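Local coordinates for protein hydroxyethylthiazole kinase (Pyrococcus horikoshii, PDB 3HPD) that probably phosphorylates the hydroxyl group of 4-methyl-5-(2-hydroxyethyl)thiazole with ATP and magnesium, a step of thiamine diphosphate biosynthesis, at residues N252-R255 and T256-V260; K9-E13 and R14-V18. All blocks are in the same frame, centred on the assembly; numbering follows the deposited sequence.

How the contacts relate
Both contacts are C-terminal ends of helices that hand the chain on to a strand: contact 2 leads from helix 2-14 into strand 17-21, contact 1 from helix 251-257 into strand 260-263 at the far end of the mixed sheet. Their centres lie about 20 Å apart and their nearest atoms about 7 Å apart, so they do not touch. The link between them is indirect. Glu251 forms salt bridges to both Arg255 of contact 1 and Lys9 of contact 2, while Ile254 packs on Ile5 and Leu8 of helix 2-14. Both contacts lie away from the predicted substrate positions Met43 and Gly192 and the predicted ATP positions Lys118 and Thr165.

Contact 1. Residues N252-R255 and T256-V260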
loop_
_atom_site.group_PDB
_atom_site.type_symbol
_atom_site.label_atom_id
_atom_site.label_comp_id
_atom_site.label_asym_id
_atom_site.label_seq_id
_atom_site.Cartn_x
_atom_site.Cartn_y
_atom_site.Cartn_z
ATOM N N ASN A 252 10.252 -6.335 29.871
ATOM C CA ASN A 252 9.338 -5.912 30.927
ATOM C C ASN A 252 7.883 -5.930 30.475
ATOM O O ASN A 252 7.007 -6.379 31.210
ATOM C CB ASN A 252 9.693 -4.508 31.420
ATOM C CG ASN A 252 8.909 -4.117 32.664
ATOM O OD1 ASN A 252 9.154 -4.636 33.752
ATOM N ND2 ASN A 252 7.955 -3.212 32.503
ATOM N N VAL A 253 7.626 -5.436 29.267
ATOM C CA VAL A 253 6.262 -5.405 28.747
ATOM C C VAL A 253 5.716 -6.820 28.574
ATOM O O VAL A 253 4.569 -7.095 28.921
ATOM C CB VAL A 253 6.198 -4.654 27.397
ATOM C CG1 VAL A 253 4.756 -4.603 26.891
ATOM C CG2 VAL A 253 6.749 -3.250 27.568
ATOM N N ILE A 254 6.539 -7.722 28.053
ATOM C CA ILE A 254 6.110 -9.104 27.864
ATOM C C ILE A 254 5.823 -9.740 29.224
ATOM O O ILE A 254 4.816 -10.420 29.405
ATOM C CB ILE A 254 7.192 -9.925 27.131
ATOM C CG1 ILE A 254 7.320 -9.428 25.689
ATOM C CG2 ILE A 254 6.844 -11.409 27.162
ATOM C CD1 ILE A 254 8.424 -10.095 24.897
ATOM N N ARG A 255 6.712 -9.498 30.182
ATOM C CA ARG A 255 6.558 -10.043 31.527
ATOM C C ARG A 255 5.260 -9.591 32.190
ATOM O O ARG A 255 4.579 -10.380 32.846
ATOM C CB ARG A 255 7.747 -9.621 32.394
ATOM C CG ARG A 255 7.524 -9.756 33.890
ATOM C CD ARG A 255 8.830 -9.529 34.631
ATOM N NE ARG A 255 9.850 -10.440 34.125
ATOM C CZ ARG A 255 11.000 -10.058 33.583
ATOM N NH1 ARG A 255 11.297 -8.769 33.475
ATOM N NH2 ARG A 255 11.847 -10.972 33.129
ATOM N N THR A 256 4.923 -8.319 32.008
ATOM C CA THR A 256 3.727 -7.749 32.610
ATOM C C THR A 256 2.419 -7.905 31.826
ATOM O O THR A 256 1.343 -7.877 32.424
ATOM C CB THR A 256 3.938 -6.249 32.917
ATOM O OG1 THR A 256 4.385 -5.574 31.736
ATOM C CG2 THR A 256 4.980 -6.069 34.014
ATOM N N TYR A 257 2.500 -8.078 30.507
ATOM C CA TYR A 257 1.290 -8.206 29.690
ATOM C C TYR A 257 0.972 -9.574 29.091
ATOM O O TYR A 257 -0.179 -9.846 28.758
ATOM C CB TYR A 257 1.307 -7.196 28.536
ATOM C CG TYR A 257 0.878 -5.797 28.906
ATOM C CD1 TYR A 257 1.754 -4.920 29.542
ATOM C CD2 TYR A 257 -0.408 -5.343 28.607
ATOM C CE1 TYR A 257 1.365 -3.624 29.869
ATOM C CE2 TYR A 257 -0.810 -4.046 28.933
ATOM C CZ TYR A 257 0.083 -3.194 29.562
ATOM O OH TYR A 257 -0.302 -1.911 29.870
ATOM N N ALA A 258 1.977 -10.428 28.941
ATOM C CA ALA A 258 1.754 -11.737 28.336
ATOM C C ALA A 258 0.672 -12.584 29.002
ATOM O O ALA A 258 0.645 -12.741 30.223
ATOM C CB ALA A 258 3.072 -12.521 28.284
ATOM N N LYS A 259 -0.226 -13.115 28.176
ATOM C CA LYS A 259 -1.305 -13.988 28.627
ATOM C C LYS A 259 -1.229 -15.209 27.717
ATOM O O LYS A 259 -1.831 -15.233 26.644
ATOM C CB LYS A 259 -2.669 -13.311 28.466
ATOM C CG LYS A 259 -2.829 -12.009 29.230
ATOM C CD LYS A 259 -4.266 -11.510 29.142
ATOM C CE LYS A 259 -4.441 -10.167 29.834
ATOM N NZ LYS A 259 -3.942 -10.194 31.234
ATOM N N VAL A 260 -0.474 -16.214 28.146
ATOM C CA VAL A 260 -0.291 -17.423 27.356
ATOM C C VAL A 260 -0.072 -18.627 28.265
ATOM O O VAL A 260 0.532 -18.506 29.327
ATOM C CB VAL A 260 0.930 -17.271 26.409
ATOM C CG1 VAL A 260 2.157 -16.854 27.206
ATOM C CG2 VAL A 260 1.199 -18.576 25.673
HETATM O O HOH W 1 2.047 -11.883 32.300
#
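Three successive i to i+4 backbone hydrogen bonds carry the last turn of the helix: Thr256 N to Asn252 O (3.0 Å), Tyr257 N to Val253 O (2.8 Å) and Ala258 N to Ile254 O (2.9 Å). Ala258 is the first residue to leave helical phi/psi, although its own N-H still completes the turn.

The carbonyl of Asn252 accepts twice, because Thr256 OG1 also donates to Asn252 O at 2.8 Å. The amide and the hydroxyl of Thr256 reach this oxygen from opposite faces of the carbonyl plane, the hydroxyl at a C=O...OG1 angle of 133°. Its chi1 of 53° explains the second grip: OG1 sits between the backbone N and the carbonyl carbon and is turned back along the helix.

On another flank Val253 places CG1 anti to its backbone N (chi1 -179°), where it meets Tyr257 CD1 at 4.0 Å. The oxygen of Val253 lies at the edge of the same ring, near its plane. Farther out, Tyr257 OH is held by Glu230 and Lys227, so the ring is tied at its polar end as well as packed near its base; Ile223 of helix 210-231 touches both Val253 and Tyr257. One residue on, Ile254 CG2 rests against Ala258 CB at 4.1 Å.

A water closes the exit by donating to both Arg255 O (3.0 Å) and Ala258 O (2.6 Å), which bridges the last turn and the departing chain. Asn182 binds Tyr257 O and Lys259 N on the two sides of Ala258. A threonine hydroxyl returning to the i-4 carbonyl is a familiar helix feature, here in the final turn of helix 251-257, just before strand 260-263 joins the mixed sheet of this ribokinase-clan alpha/beta fold.

Contact 2. Residues K9-E13 and R14-V18; sequences KRVRE and RRPLV
Arg10 and Arg14, one helical turn apart, both hold CG anti to the carbonyl carbon (chi1 -73° and -62°), and from this shared start they run side by side in the same direction. Beyond CG they differ: Arg14 is extended as far as NE, while Arg10 bends at chi3.

The result is that Arg14 lays its guanidinium along the aliphatic stem of Arg10, with NH1 modelled 2.9 Å from Arg10 CB and 3.1 Å from Arg10 CD, closer than van der Waals contact, so the exact position of the group is doubtful. Arg10 CB lies at the edge of the Arg14 guanidinium, near its plane, and the two guanidinium planes stand 75° apart, so the like charges are not stacked; Arg10 NE is 4.2 Å from Arg14 NH1. Arg10 NE has its own acceptor in Val207 O. With an alanine here, the Arg14 guanidinium would probably lose the CG and CD part of the stem beside it and be freer to turn, and Val207 O would be left without this donor.

Glu13 OE1, 4.6 Å from Arg14 NH1 and well out of the guanidinium plane, may offset its charge a little, with no N-H pointing at it. The backbone beneath is regular up to the end: Arg14 N donates to Arg10 O (2.9 Å) and Arg15 N to Val11 O (2.8 Å). Arg15 then takes positive phi and ends the helix. Pro16 follows with no N-H to offer; its CD instead comes 3.2 Å from Val11 O and approaches Val11 CG1 at 4.2 Å. The placing of the Arg15 guanidinium over Arg12 O is too close to be trusted.

Val11 touches Phe204 of helix 193-205 and Leu37 of helix 27-37, and Arg12 donates to Leu37 O and Ile249 O. Past Pro16 the chain enters strand 17-21, which lies between the edge strand 40-43 and strand 59-63, parallel to both.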
loop_
_atom_site.group_PDB
_atom_site.type_symbol
_atom_site.label_atom_id
_atom_site.label_comp_id
_atom_site.label_asym_id
_atom_site.label_seq_id
_atom_site.Cartn_x
_atom_site.Cartn_y
_atom_site.Cartn_z
ATOM N N LYS A 9 14.449 -11.365 21.627
ATOM C CA LYS A 9 15.824 -10.901 21.716
ATOM C C LYS A 9 16.635 -11.436 20.541
ATOM O O LYS A 9 17.434 -10.705 19.951
ATOM C CB LYS A 9 16.446 -11.342 23.044
ATOM C CG LYS A 9 15.868 -10.620 24.253
ATOM C CD LYS A 9 16.494 -11.106 25.553
ATOM C CE LYS A 9 15.927 -10.353 26.751
ATOM N NZ LYS A 9 16.496 -10.857 28.034
ATOM N N ARG A 10 16.423 -12.706 20.196
ATOM C CA ARG A 10 17.141 -13.318 19.079
ATOM C C ARG A 10 16.800 -12.654 17.748
ATOM O O ARG A 10 17.674 -12.456 16.901
ATOM C CB ARG A 10 16.839 -14.817 18.991
ATOM C CG ARG A 10 17.509 -15.644 20.074
ATOM C CD ARG A 10 17.628 -17.109 19.662
ATOM N NE ARG A 10 16.327 -17.741 19.477
ATOM C CZ ARG A 10 15.437 -17.911 20.449
ATOM N NH1 ARG A 10 15.707 -17.497 21.681
ATOM N NH2 ARG A 10 14.274 -18.496 20.192
ATOM N N VAL A 11 15.528 -12.319 17.559
ATOM C CA VAL A 11 15.109 -11.664 16.324
ATOM C C VAL A 11 15.830 -10.330 16.184
ATOM O O VAL A 11 16.359 -10.003 15.125
ATOM C CB VAL A 11 13.583 -11.402 16.308
ATOM C CG1 VAL A 11 13.225 -10.448 15.167
ATOM C CG2 VAL A 11 12.836 -12.708 16.143
ATOM N N ARG A 12 15.863 -9.566 17.268
ATOM C CA ARG A 12 16.499 -8.262 17.240
ATOM C C ARG A 12 18.020 -8.301 17.141
ATOM O O ARG A 12 18.630 -7.397 16.566
ATOM C CB ARG A 12 16.042 -7.459 18.454
ATOM C CG ARG A 12 14.559 -7.150 18.369
ATOM C CD ARG A 12 14.028 -6.463 19.594
ATOM N NE ARG A 12 12.660 -5.999 19.376
ATOM C CZ ARG A 12 11.883 -5.511 20.334
ATOM N NH1 ARG A 12 12.341 -5.429 21.577
ATOM N NH2 ARG A 12 10.656 -5.096 20.050
ATOM N N GLU A 13 18.631 -9.346 17.686
ATOM C CA GLU A 13 20.085 -9.476 17.622
ATOM C C GLU A 13 20.519 -9.948 16.237
ATOM O O GLU A 13 21.489 -9.443 15.677
ATOM C CB GLU A 13 20.586 -10.478 18.666
ATOM C CG GLU A 13 20.226 -10.134 20.096
ATOM C CD GLU A 13 20.739 -11.163 21.086
ATOM O OE1 GLU A 13 20.615 -12.374 20.805
ATOM O OE2 GLU A 13 21.257 -10.762 22.150
ATOM N N ARG A 14 19.785 -10.911 15.686
ATOM C CA ARG A 14 20.111 -11.474 14.380
ATOM C C ARG A 14 19.566 -10.716 13.170
ATOM O O ARG A 14 20.097 -10.857 12.066
ATOM C CB ARG A 14 19.645 -12.930 14.309
ATOM C CG ARG A 14 20.320 -13.862 15.310
ATOM C CD ARG A 14 19.990 -15.316 14.994
ATOM N NE ARG A 14 20.595 -16.256 15.935
ATOM C CZ ARG A 14 20.282 -16.326 17.224
ATOM N NH1 ARG A 14 19.371 -15.505 17.724
ATOM N NH2 ARG A 14 20.872 -17.218 18.009
ATOM N N ARG A 15 18.513 -9.925 13.369
ATOM C CA ARG A 15 17.911 -9.153 12.279
ATOM C C ARG A 15 17.728 -10.024 11.029
ATOM O O ARG A 15 18.297 -9.743 9.976
ATOM C CB ARG A 15 18.800 -7.952 11.935
ATOM C CG ARG A 15 19.121 -7.012 13.104
ATOM C CD ARG A 15 18.196 -5.802 13.143
ATOM N NE ARG A 15 17.161 -5.905 14.167
ATOM C CZ ARG A 15 17.232 -5.340 15.365
ATOM N NH1 ARG A 15 18.296 -4.621 15.705
ATOM N NH2 ARG A 15 16.237 -5.493 16.224
ATOM N N PRO A 16 16.916 -11.087 11.123
ATOM C CA PRO A 16 16.696 -11.971 9.975
ATOM C C PRO A 16 16.034 -11.297 8.769
ATOM O O PRO A 16 15.246 -10.360 8.920
ATOM C CB PRO A 16 15.826 -13.079 10.561
ATOM C CG PRO A 16 15.003 -12.336 11.574
ATOM C CD PRO A 16 16.031 -11.452 12.246
ATOM N N LEU A 17 16.371 -11.779 7.575
ATOM C CA LEU A 17 15.792 -11.262 6.338
ATOM C C LEU A 17 14.609 -12.174 6.027
ATOM O O LEU A 17 14.780 -13.379 5.851
ATOM C CB LEU A 17 16.813 -11.315 5.193
ATOM C CG LEU A 17 16.310 -10.912 3.799
ATOM C CD1 LEU A 17 15.760 -9.491 3.835
ATOM C CD2 LEU A 17 17.444 -11.011 2.790
ATOM N N VAL A 18 13.411 -11.602 5.970
ATOM C CA VAL A 18 12.215 -12.391 5.710
ATOM C C VAL A 18 11.654 -12.084 4.332
ATOM O O VAL A 18 11.184 -10.976 4.070
ATOM C CB VAL A 18 11.136 -12.119 6.788
ATOM C CG1 VAL A 18 9.912 -12.994 6.540
ATOM C CG2 VAL A 18 11.713 -12.386 8.172
#